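Local coordinates for protein macromomycin (Streptomyces macromomyceticus, PDB 2MCM) that binds non-covalently the cytotoxic, DNA-cleaving chromophore of the antibiotic auromomycin, serving as its apoprotein, at residues 15-20 with 63-68; 30-35 with 98-103; 45-50 with 70-75. All coordinates share one frame; numbering follows the deposited sequence. Where two conformers were deposited one is given.

Contact 1. Residues 15-20 with 63-68; sequences GQTVTV and TAQLKV
Val18 lies beside Leu66 and Val68 where residues 15-20 and 63-68 pair antiparallel, central strand 16-23 with edge strand 62-68, in the three-stranded sheet of this neocarzinostatin-family, immunoglobulin-like beta sandwich. One face carries Val18, Val20, Ala64, Leu66 and Val68, all buried. There Val18 CG2, lodged between its own backbone N and carbonyl carbon (chi1 -62°), points across the strands and meets Val68 CG1 at 4.1 Å, the two valines crossing at about a right angle. Val20 CG2 comes against Leu66 CB at 4.2 Å, while Val4 and Val6 of strand 3-7 continue this layer. Beta-branched valines suit it, because they favour extended backbone and offer short, stiff branches. The other face carries threonines, Gln65 and Lys67, side chains at home near solvent. Thr17 directs CG2 over the extended chain of Gln65, touching OE1 at 3.6 Å, and its OG1 holds a water that also donates a weak bond to that OE1. Thr19 and Thr63 meet methyl to methyl, CG2 to CG2 at 3.6 Å. At the Gly15 end of the pairing, Gly15 and Gln16 both face Val68, a G1 beta bulge; Gly15 has the positive phi (88°) glycine tolerates, and Lys67 CG rests on its carbonyl oxygen. The bulge is tied down by Gly15 N, which donates to Val68 O at 2.8 Å in the carbonyl plane, while Val68 N gives a straighter bond to Gln16 O.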
ATOM      1  N   GLY A  15      13.785  -3.313   0.061  1.00 10.03           N
ATOM      2  CA  GLY A  15      13.632  -4.687  -0.410  1.00  9.46           C
ATOM      3  C   GLY A  15      13.150  -5.637   0.612  1.00  9.44           C
ATOM      4  O   GLY A  15      13.195  -6.899   0.540  1.00 10.38           O
ATOM      5  N   GLN A  16      12.671  -5.125   1.760  1.00  8.93           N
ATOM      6  CA  GLN A  16      12.146  -5.898   2.864  1.00  9.18           C
ATOM      7  C   GLN A  16      10.715  -6.361   2.653  1.00  8.66           C
ATOM      8  O   GLN A  16       9.880  -5.535   2.080  1.00  9.73           O
ATOM      9  CB  GLN A  16      12.149  -5.094   4.214  1.00  8.67           C
ATOM     10  CG  GLN A  16      11.808  -5.980   5.407  1.00  9.26           C
ATOM     11  CD  GLN A  16      12.295  -5.331   6.720  1.00  8.79           C
ATOM     12  OE1 GLN A  16      12.862  -4.261   6.650  1.00 11.89           O
ATOM     13  NE2 GLN A  16      12.143  -6.007   7.838  1.00 12.05           N
ATOM     14  N   THR A  17      10.344  -7.527   3.022  1.00  9.18           N
ATOM     15  CA  THR A  17       8.976  -8.015   2.874  1.00  9.40           C
ATOM     16  C   THR A  17       8.227  -7.659   4.150  1.00 11.69           C
ATOM     17  O   THR A  17       8.733  -8.016   5.225  1.00 12.11           O
ATOM     18  CB  THR A  17       8.900  -9.601   2.724  1.00 11.73           C
ATOM     19  OG1 THR A  17       9.578  -9.856   1.483  1.00 12.61           O
ATOM     20  CG2 THR A  17       7.425 -10.068   2.605  1.00 13.03           C
ATOM     21  N   VAL A  18       7.051  -7.025   4.025  1.00  9.94           N
ATOM     22  CA  VAL A  18       6.276  -6.764   5.293  1.00 10.80           C
ATOM     23  C   VAL A  18       4.962  -7.529   5.170  1.00  9.15           C
ATOM     24  O   VAL A  18       4.630  -7.974   4.024  1.00 10.31           O
ATOM     25  CB  VAL A  18       6.046  -5.264   5.468  1.00 10.34           C
ATOM     26  CG1 VAL A  18       7.317  -4.438   5.606  1.00 12.46           C
ATOM     27  CG2 VAL A  18       5.157  -4.667   4.394  1.00 11.71           C
ATOM     28  N   THR A  19       4.229  -7.724   6.239  1.00 10.08           N
ATOM     29  CA  THR A  19       2.954  -8.421   6.132  1.00 10.85           C
ATOM     30  C   THR A  19       1.825  -7.356   6.357  1.00 10.44           C
ATOM     31  O   THR A  19       1.982  -6.662   7.381  1.00 11.05           O
ATOM     32  CB  THR A  19       2.835  -9.533   7.228  1.00 13.33           C
ATOM     33  OG1 THR A  19       3.932 -10.486   6.943  1.00 15.64           O
ATOM     34  CG2 THR A  19       1.446 -10.199   7.266  1.00 13.77           C
ATOM     35  N   VAL A  20       0.925  -7.325   5.460  1.00 10.07           N
ATOM     36  CA  VAL A  20      -0.237  -6.367   5.613  1.00 10.05           C
ATOM     37  C   VAL A  20      -1.402  -7.203   6.087  1.00 10.51           C
ATOM     38  O   VAL A  20      -1.811  -8.130   5.354  1.00 11.99           O
ATOM     39  CB  VAL A  20      -0.532  -5.701   4.282  1.00 11.26           C
ATOM     40  CG1 VAL A  20      -1.757  -4.740   4.411  1.00 12.27           C
ATOM     41  CG2 VAL A  20       0.642  -4.945   3.714  1.00 11.76           C
ATOM     42  N   THR A  63      -4.620 -11.185   4.388  1.00 12.95           N
ATOM     43  CA  THR A  63      -3.257 -11.174   5.004  1.00 12.88           C
ATOM     44  C   THR A  63      -2.350 -11.303   3.755  1.00 13.58           C
ATOM     45  O   THR A  63      -2.556 -12.347   3.077  1.00 15.70           O
ATOM     46  CB  THR A  63      -2.931 -12.306   6.007  1.00 14.56           C
ATOM     47  OG1 THR A  63      -3.839 -12.153   7.110  1.00 18.16           O
ATOM     48  CG2 THR A  63      -1.471 -12.117   6.547  1.00 16.40           C
ATOM     49  N   ALA A  64      -1.524 -10.330   3.504  1.00 12.01           N
ATOM     50  CA  ALA A  64      -0.671 -10.373   2.325  1.00 11.61           C
ATOM     51  C   ALA A  64       0.737  -9.892   2.595  1.00 12.04           C
ATOM     52  O   ALA A  64       0.995  -9.016   3.413  1.00 12.01           O
ATOM     53  CB  ALA A  64      -1.274  -9.419   1.253  1.00 12.60           C
ATOM     54  N   GLN A  65       1.651 -10.453   1.811  1.00 10.29           N
ATOM     55  CA  GLN A  65       3.062 -10.042   1.854  1.00 11.13           C
ATOM     56  C   GLN A  65       3.249  -8.959   0.826  1.00  9.39           C
ATOM     57  O   GLN A  65       2.747  -9.121  -0.330  1.00 11.79           O
ATOM     58  CB  GLN A  65       4.015 -11.246   1.570  1.00 12.79           C
ATOM     59  CG  GLN A  65       3.955 -12.236   2.725  1.00 16.35           C
ATOM     60  CD  GLN A  65       5.129 -13.221   2.623  1.00 20.85           C
ATOM     61  OE1 GLN A  65       5.963 -13.256   1.704  1.00 22.06           O
ATOM     62  NE2 GLN A  65       5.131 -14.065   3.639  1.00 23.48           N
ATOM     63  N   LEU A  66       4.009  -7.953   1.115  1.00  7.53           N
ATOM     64  CA  LEU A  66       4.310  -6.859   0.242  1.00  7.55           C
ATOM     65  C   LEU A  66       5.801  -6.513   0.330  1.00  8.77           C
ATOM     66  O   LEU A  66       6.256  -6.326   1.459  1.00  8.88           O
ATOM     67  CB  LEU A  66       3.412  -5.609   0.646  1.00  9.77           C
ATOM     68  CG  LEU A  66       3.698  -4.357  -0.140  1.00 10.12           C
ATOM     69  CD1 LEU A  66       3.287  -4.436  -1.584  1.00 11.08           C
ATOM     70  CD2 LEU A  66       2.995  -3.138   0.519  1.00 10.85           C
ATOM     71  N   LYS A  67       6.473  -6.442  -0.819  1.00  8.53           N
ATOM     72  CA  LYS A  67       7.900  -6.043  -0.747  1.00 10.42           C
ATOM     73  C   LYS A  67       7.977  -4.531  -0.812  1.00 10.01           C
ATOM     74  O   LYS A  67       7.419  -3.952  -1.817  1.00 12.67           O
ATOM     75  CB  LYS A  67       8.641  -6.733  -1.915  1.00 12.51           C
ATOM     76  CG  LYS A  67      10.160  -6.667  -1.616  1.00 17.31           C
ATOM     77  CD  LYS A  67      10.971  -7.432  -2.684  1.00 20.00           C
ATOM     78  CE  LYS A  67      10.600  -8.906  -2.721  1.00 22.60           C
ATOM     79  NZ  LYS A  67      11.568  -9.681  -3.635  1.00 25.24           N
ATOM     80  N   VAL A  68       8.630  -3.857   0.102  1.00  9.06           N
ATOM     81  CA  VAL A  68       8.705  -2.381   0.073  1.00  9.45           C
ATOM     82  C   VAL A  68      10.096  -1.906  -0.265  1.00 10.65           C
ATOM     83  O   VAL A  68      11.103  -2.628  -0.065  1.00 10.44           O
ATOM     84  CB  VAL A  68       8.252  -1.729   1.421  1.00 11.14           C
ATOM     85  CG1 VAL A  68       6.763  -2.037   1.633  1.00 12.34           C
ATOM     86  CG2 VAL A  68       9.139  -2.173   2.574  1.00 12.29           C
TER
HETATM   87  O   HOH W   1       9.377 -12.796   1.622  1.00 24.40           O

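Contact 2. Residues 30-35 with 98-103; sequences VYHVGQ and GSDSGE
Two aromatic side chains of successive residues in one strand each reach a different acid of the same loop: Tyr31 OH donates to Glu103 OE1 at 2.5 Å, and His32 NE2 to Asp100 OD1 at 2.8 Å. Both carboxylate oxygens are met from above their plane, the tyrosine ring standing 43° from the Glu103 carboxylate. Asp100 OD1 nevertheless lies close to the imidazole plane, so the N-H of His32 points well at it (162°). Because ND1 of His32 bonds to Asp53, the ring is held at both nitrogens between two acids, which would favour a protonated imidazole. Tyr31 OH also accepts from Thr26 N, so the hydroxyl both gives and receives a bond, which would set the direction of its O-H. Along the backbone, His32 and Gly98 form an antiparallel hydrogen-bonded pair, and a water bridges Val30 O to Asp100 N. Ser99 is a fitting first residue for the loop: its OG, swung back over its own backbone (chi1 75°), accepts from Ser101 N at 3.2 Å, an ST turn. Gly102, at positive phi, is the bulge glycine of a type I turn plus G1 bulge, the hairpin loop joining strands 93-98 and 104-109.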
ATOM      1  N   VAL A  30     -12.325  -7.184  -4.213  1.00 10.44           N
ATOM      2  CA  VAL A  30     -10.904  -7.176  -4.533  1.00 11.21           C
ATOM      3  C   VAL A  30     -10.297  -5.902  -3.970  1.00 10.75           C
ATOM      4  O   VAL A  30     -10.823  -4.807  -4.283  1.00 11.82           O
ATOM      5  CB  VAL A  30     -10.686  -7.215  -6.077  1.00 12.91           C
ATOM      6  CG1 VAL A  30      -9.178  -7.113  -6.371  1.00 15.19           C
ATOM      7  CG2 VAL A  30     -11.306  -8.467  -6.694  1.00 14.23           C
ATOM      8  N   TYR A  31      -9.236  -6.017  -3.180  1.00  9.17           N
ATOM      9  CA  TYR A  31      -8.496  -4.876  -2.669  1.00  8.72           C
ATOM     10  C   TYR A  31      -7.113  -4.815  -3.299  1.00  8.67           C
ATOM     11  O   TYR A  31      -6.460  -5.901  -3.472  1.00 10.45           O
ATOM     12  CB  TYR A  31      -8.376  -4.989  -1.132  1.00  8.74           C
ATOM     13  CG  TYR A  31      -9.739  -4.849  -0.466  1.00  8.80           C
ATOM     14  CD1 TYR A  31     -10.590  -5.912  -0.318  1.00  8.83           C
ATOM     15  CD2 TYR A  31     -10.155  -3.552  -0.088  1.00 10.19           C
ATOM     16  CE1 TYR A  31     -11.884  -5.819   0.260  1.00 10.69           C
ATOM     17  CE2 TYR A  31     -11.398  -3.431   0.546  1.00 10.10           C
ATOM     18  CZ  TYR A  31     -12.219  -4.503   0.660  1.00 10.37           C
ATOM     19  OH  TYR A  31     -13.493  -4.420   1.228  1.00 12.50           O
ATOM     20  N   HIS A  32      -6.645  -3.688  -3.702  1.00  8.44           N
ATOM     21  CA  HIS A  32      -5.327  -3.434  -4.270  1.00  8.81           C
ATOM     22  C   HIS A  32      -4.400  -3.108  -3.122  1.00 10.48           C
ATOM     23  O   HIS A  32      -4.603  -2.118  -2.406  1.00 10.70           O
ATOM     24  CB  HIS A  32      -5.352  -2.226  -5.250  1.00 10.52           C
ATOM     25  CG  HIS A  32      -6.494  -2.361  -6.223  1.00 12.47           C
ATOM     26  ND1 HIS A  32      -6.584  -3.414  -7.110  1.00 13.35           N
ATOM     27  CD2 HIS A  32      -7.602  -1.611  -6.402  1.00 14.07           C
ATOM     28  CE1 HIS A  32      -7.751  -3.288  -7.806  1.00 15.18           C
ATOM     29  NE2 HIS A  32      -8.356  -2.157  -7.421  1.00 15.27           N
ATOM     30  N   VAL A  33      -3.386  -3.920  -2.885  1.00  7.59           N
ATOM     31  CA  VAL A  33      -2.384  -3.771  -1.802  1.00  8.39           C
ATOM     32  C   VAL A  33      -1.186  -3.080  -2.314  1.00  8.81           C
ATOM     33  O   VAL A  33      -0.661  -3.462  -3.461  1.00  9.28           O
ATOM     34  CB  VAL A  33      -2.041  -5.189  -1.278  1.00  8.50           C
ATOM     35  CG1 VAL A  33      -1.009  -5.049  -0.147  1.00 10.82           C
ATOM     36  CG2 VAL A  33      -3.263  -5.932  -0.772  1.00  9.95           C
ATOM     37  N   GLY A  34      -0.641  -2.015  -1.744  1.00  6.21           N
ATOM     38  CA  GLY A  34       0.539  -1.380  -2.362  1.00  8.82           C
ATOM     39  C   GLY A  34       1.222  -0.391  -1.438  1.00  8.55           C
ATOM     40  O   GLY A  34       0.714  -0.077  -0.338  1.00 10.67           O
ATOM     41  N   GLN A  35       2.365   0.076  -1.876  1.00  7.90           N
ATOM     42  CA  GLN A  35       3.160   1.101  -1.164  1.00  7.87           C
ATOM     43  C   GLN A  35       2.935   2.381  -1.947  1.00  8.46           C
ATOM     44  O   GLN A  35       3.056   2.486  -3.171  1.00  7.85           O
ATOM     45  CB  GLN A  35       4.666   0.712  -1.199  1.00  9.33           C
ATOM     46  CG  GLN A  35       5.558   1.764  -0.581  1.00  8.87           C
ATOM     47  CD  GLN A  35       7.048   1.473  -0.635  1.00  9.36           C
ATOM     48  OE1 GLN A  35       7.418   0.408  -1.200  1.00  9.57           O
ATOM     49  NE2 GLN A  35       7.839   2.364  -0.089  1.00  8.84           N
ATOM     50  N   GLY A  98      -6.825  -0.834  -0.783  1.00  8.64           N
ATOM     51  CA  GLY A  98      -8.082  -0.089  -1.029  1.00  9.45           C
ATOM     52  C   GLY A  98      -8.783  -0.753  -2.198  1.00 10.06           C
ATOM     53  O   GLY A  98      -8.145  -1.347  -3.083  1.00 10.31           O
ATOM     54  N   SER A  99     -10.091  -0.624  -2.238  1.00 10.39           N
ATOM     55  CA  SER A  99     -10.913  -1.150  -3.330  1.00 10.23           C
ATOM     56  C   SER A  99     -11.111  -0.045  -4.375  1.00 10.90           C
ATOM     57  O   SER A  99     -10.640   1.059  -4.243  1.00 12.14           O
ATOM     58  CB  SER A  99     -12.238  -1.658  -2.779  1.00 11.32           C
ATOM     59  OG  SER A  99     -13.034  -0.446  -2.471  1.00 11.73           O
ATOM     60  N   ASP A 100     -11.848  -0.408  -5.445  1.00 12.29           N
ATOM     61  CA  ASP A 100     -12.111   0.573  -6.517  1.00 16.41           C
ATOM     62  C   ASP A 100     -12.999   1.727  -6.009  1.00 16.37           C
ATOM     63  O   ASP A 100     -13.009   2.754  -6.702  1.00 19.60           O
ATOM     64  CB  ASP A 100     -12.697  -0.113  -7.737  1.00 20.22           C
ATOM     65  CG  ASP A 100     -11.612  -0.989  -8.411  1.00 24.12           C
ATOM     66  OD1 ASP A 100     -10.447  -0.586  -8.433  1.00 23.85           O
ATOM     67  OD2 ASP A 100     -11.942  -2.062  -8.952  1.00 27.95           O
ATOM     68  N   SER A 101     -13.618   1.556  -4.873  1.00 15.63           N
ATOM     69  CA  SER A 101     -14.459   2.667  -4.332  1.00 15.21           C
ATOM     70  C   SER A 101     -13.731   3.435  -3.296  1.00 16.44           C
ATOM     71  O   SER A 101     -14.295   4.358  -2.633  1.00 15.11           O
ATOM     72  CB  SER A 101     -15.734   2.072  -3.763  1.00 16.48           C
ATOM     73  OG  SER A 101     -15.405   1.482  -2.497  0.70 16.11           O
ATOM     74  N   GLY A 102     -12.464   3.129  -3.012  1.00 13.25           N
ATOM     75  CA  GLY A 102     -11.721   3.891  -2.021  1.00 14.70           C
ATOM     76  C   GLY A 102     -11.946   3.369  -0.629  1.00 13.77           C
ATOM     77  O   GLY A 102     -11.351   3.940   0.337  1.00 18.36           O
ATOM     78  N   GLU A 103     -12.621   2.289  -0.431  1.00 12.47           N
ATOM     79  CA  GLU A 103     -12.785   1.669   0.884  1.00 13.31           C
ATOM     80  C   GLU A 103     -11.455   0.971   1.255  1.00 15.19           C
ATOM     81  O   GLU A 103     -10.927   0.143   0.447  1.00 12.71           O
ATOM     82  CB  GLU A 103     -13.849   0.569   0.779  1.00 14.83           C
ATOM     83  CG  GLU A 103     -14.166  -0.024   2.121  1.00 19.17           C
ATOM     84  CD  GLU A 103     -14.735  -1.351   2.346  1.00 23.53           C
ATOM     85  OE1 GLU A 103     -14.791  -2.274   1.590  1.00 23.59           O
ATOM     86  OE2 GLU A 103     -15.267  -1.364   3.506  1.00 27.40           O
TER
HETATM   87  O   HOH W   2     -12.209  -3.179  -5.940  1.00 20.30           O

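Contact 3. Residues 45-50 with 70-75; sequences GCDATT and SSFQAV
Strands 43-47 and 71-76 meet here as antiparallel neighbours in the larger sheet of the neocarzinostatin fold. Cys46, joined by a disulfide to Cys36 of strand 30-40, forms a hydrogen-bonded pair with Val75, Cys46 N to Val75 O at 3.0 Å and Val75 N to Cys46 O at 2.9 Å. Beyond this pair the strands diverge, their short axes 129° apart, and side chains take over. Phe72, its ring folded back over its own main chain (chi1 66°), lies alongside Asp47: CD1 comes to 3.6 Å from Asp47 CB, and CB to 3.4 Å from Asp47 OD2. Carboxylate and ring are almost parallel, 7° apart, the two side chains running antiparallel alongside one another. Farther along, Phe72 CE1 reaches the backbone carbon of Cys46. Gly45, without a side chain, lets Ala74 CB come to 4.0 Å from its carbonyl C. Past Cys46, Ala48 CB packs on Val75 CG2 at 3.8 Å. A water joins the parting backbones, accepting from Ala48 N and donating to Gln73 O. Thr49 N donates to Asp47 OD1, an Asx turn, and Thr49 OG1 adds a second bond (2.8 Å) from the same face of the carboxylate. Two donors on one oxygen would stabilise a charged carboxylate despite its burial, and they fix the rotation of the group against Phe72.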
ATOM      1  N   GLY A  45       0.430   8.505  -5.393  1.00 11.32           N
ATOM      2  CA  GLY A  45       1.145   7.696  -6.430  1.00 10.32           C
ATOM      3  C   GLY A  45       1.594   6.401  -5.744  1.00 11.30           C
ATOM      4  O   GLY A  45       1.988   6.462  -4.560  1.00 11.11           O
ATOM      5  N   CYS A  46       1.622   5.247  -6.380  1.00  8.73           N
ATOM      6  CA  CYS A  46       2.013   3.983  -5.740  1.00  9.12           C
ATOM      7  C   CYS A  46       3.021   3.217  -6.658  1.00  9.60           C
ATOM      8  O   CYS A  46       3.095   3.542  -7.844  1.00 10.15           O
ATOM      9  CB  CYS A  46       0.810   3.063  -5.561  1.00  9.18           C
ATOM     10  SG  CYS A  46      -0.552   3.881  -4.645  1.00 10.29           S
ATOM     11  N   ASP A  47       3.648   2.232  -6.103  1.00  9.00           N
ATOM     12  CA  ASP A  47       4.627   1.359  -6.842  1.00  9.48           C
ATOM     13  C   ASP A  47       3.787   0.277  -7.514  1.00 10.54           C
ATOM     14  O   ASP A  47       3.321  -0.635  -6.871  1.00 10.61           O
ATOM     15  CB  ASP A  47       5.674   0.847  -5.882  1.00  8.50           C
ATOM     16  CG  ASP A  47       6.845   0.148  -6.629  1.00 11.13           C
ATOM     17  OD1 ASP A  47       6.608  -0.083  -7.824  1.00 14.84           O
ATOM     18  OD2 ASP A  47       7.861  -0.074  -6.000  1.00 13.15           O
ATOM     19  N   ALA A  48       3.713   0.373  -8.845  1.00 11.70           N
ATOM     20  CA  ALA A  48       2.950  -0.640  -9.583  1.00 13.77           C
ATOM     21  C   ALA A  48       3.775  -1.922  -9.683  1.00 14.95           C
ATOM     22  O   ALA A  48       3.101  -2.940  -9.907  1.00 19.29           O
ATOM     23  CB  ALA A  48       2.601  -0.100 -10.997  1.00 13.95           C
ATOM     24  N   THR A  49       5.056  -1.883  -9.466  1.00 14.76           N
ATOM     25  CA  THR A  49       5.845  -3.158  -9.603  1.00 15.24           C
ATOM     26  C   THR A  49       5.658  -4.073  -8.445  1.00 15.32           C
ATOM     27  O   THR A  49       5.849  -5.315  -8.604  1.00 16.01           O
ATOM     28  CB  THR A  49       7.373  -2.841  -9.846  1.00 17.06           C
ATOM     29  OG1 THR A  49       7.958  -2.384  -8.595  1.00 18.87           O
ATOM     30  CG2 THR A  49       7.552  -1.802 -10.959  1.00 19.30           C
ATOM     31  N   THR A  50       5.297  -3.587  -7.268  1.00 12.00           N
ATOM     32  CA  THR A  50       5.140  -4.458  -6.137  1.00  9.85           C
ATOM     33  C   THR A  50       3.686  -4.630  -5.650  1.00  9.36           C
ATOM     34  O   THR A  50       3.439  -5.366  -4.738  1.00 10.41           O
ATOM     35  CB  THR A  50       6.024  -4.030  -4.901  1.00 10.43           C
ATOM     36  OG1 THR A  50       5.639  -2.623  -4.666  1.00 10.42           O
ATOM     37  CG2 THR A  50       7.551  -4.056  -5.178  1.00 10.54           C
ATOM     38  N   SER A  70      12.795   1.683  -0.401  1.00 10.38           N
ATOM     39  CA  SER A  70      12.964   3.052   0.181  1.00 11.84           C
ATOM     40  C   SER A  70      12.769   4.132  -0.829  1.00 12.33           C
ATOM     41  O   SER A  70      12.516   5.283  -0.400  1.00 13.04           O
ATOM     42  CB  SER A  70      14.279   3.193   0.967  1.00 14.05           C
ATOM     43  OG  SER A  70      15.328   2.873   0.068  1.00 14.97           O
ATOM     44  N   SER A  71      12.906   3.836  -2.102  1.00 11.64           N
ATOM     45  CA  SER A  71      12.623   4.796  -3.189  1.00 13.02           C
ATOM     46  C   SER A  71      11.878   3.962  -4.230  1.00 13.25           C
ATOM     47  O   SER A  71      12.223   2.741  -4.403  1.00 13.48           O
ATOM     48  CB  SER A  71      13.823   5.465  -3.809  1.00 13.56           C
ATOM     49  OG  SER A  71      14.478   6.323  -2.876  0.60 16.05           O
ATOM     50  N   PHE A  72      10.941   4.536  -4.927  1.00 12.30           N
ATOM     51  CA  PHE A  72      10.214   3.762  -5.980  1.00 12.11           C
ATOM     52  C   PHE A  72       9.744   4.729  -7.038  1.00 13.31           C
ATOM     53  O   PHE A  72       9.733   5.943  -6.822  1.00 12.23           O
ATOM     54  CB  PHE A  72       9.066   3.043  -5.310  1.00 12.93           C
ATOM     55  CG  PHE A  72       7.945   3.828  -4.709  1.00 13.28           C
ATOM     56  CD1 PHE A  72       6.869   4.232  -5.530  1.00 13.41           C
ATOM     57  CD2 PHE A  72       7.918   4.175  -3.354  1.00 14.04           C
ATOM     58  CE1 PHE A  72       5.774   4.911  -4.993  1.00 14.16           C
ATOM     59  CE2 PHE A  72       6.831   4.887  -2.820  1.00 13.57           C
ATOM     60  CZ  PHE A  72       5.811   5.283  -3.647  1.00 13.77           C
ATOM     61  N   GLN A  73       9.380   4.204  -8.209  1.00 13.18           N
ATOM     62  CA  GLN A  73       8.817   4.989  -9.301  1.00 14.15           C
ATOM     63  C   GLN A  73       7.294   4.901  -9.075  1.00 13.42           C
ATOM     64  O   GLN A  73       6.696   3.822  -9.028  1.00 14.70           O
ATOM     65  CB  GLN A  73       9.099   4.388 -10.695  1.00 15.88           C
ATOM     66  CG  GLN A  73      10.578   4.463 -11.071  1.00 18.76           C
ATOM     67  CD  GLN A  73      11.108   5.855 -10.839  1.00 19.47           C
ATOM     68  OE1 GLN A  73      10.473   6.826 -11.399  1.00 21.97           O
ATOM     69  NE2 GLN A  73      12.152   6.070 -10.034  1.00 20.47           N
ATOM     70  N   ALA A  74       6.731   6.086  -8.867  1.00 13.32           N
ATOM     71  CA  ALA A  74       5.278   6.109  -8.589  1.00 14.27           C
ATOM     72  C   ALA A  74       4.475   6.241  -9.885  1.00 14.04           C
ATOM     73  O   ALA A  74       4.972   6.918 -10.805  1.00 14.12           O
ATOM     74  CB  ALA A  74       5.004   7.311  -7.686  1.00 12.60           C
ATOM     75  N   VAL A  75       3.321   5.566  -9.889  1.00 11.68           N
ATOM     76  CA  VAL A  75       2.376   5.713 -11.020  1.00 13.14           C
ATOM     77  C   VAL A  75       1.096   6.380 -10.392  1.00 13.13           C
ATOM     78  O   VAL A  75       0.893   6.121  -9.178  1.00 14.17           O
ATOM     79  CB  VAL A  75       2.082   4.448 -11.781  1.00 15.61           C
ATOM     80  CG1 VAL A  75       3.396   3.786 -12.240  1.00 17.09           C
ATOM     81  CG2 VAL A  75       1.338   3.434 -10.917  1.00 14.77           C
TER
HETATM   82  O   HOH W   3       5.776   1.661 -10.408  1.00 22.14           O

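The three contacts sit with their centres about 14 to 15 Å apart in one small, all-beta domain. Contact 1 belongs to the three-stranded sheet; contacts 2 and 3 share the larger one, where strands 30-40 and 43-47 are neighbours and Asp47 N probably bonds to Gln35 O. Along the chain contact 3 is nested within the loop that contact 2 closes, whereas contact 1 alternates with both. Leu66 CD2 packs on Gly34 C of the larger sheet at 3.8 Å, as Val20 CG2 does on Val33 CG1, while Leu66 CD1 reaches the loop at Thr50 O (3.3 Å). Interleaved segments thus bind distant parts of the chain into a single sandwich, the framework on which the chromophore-binding protein is built.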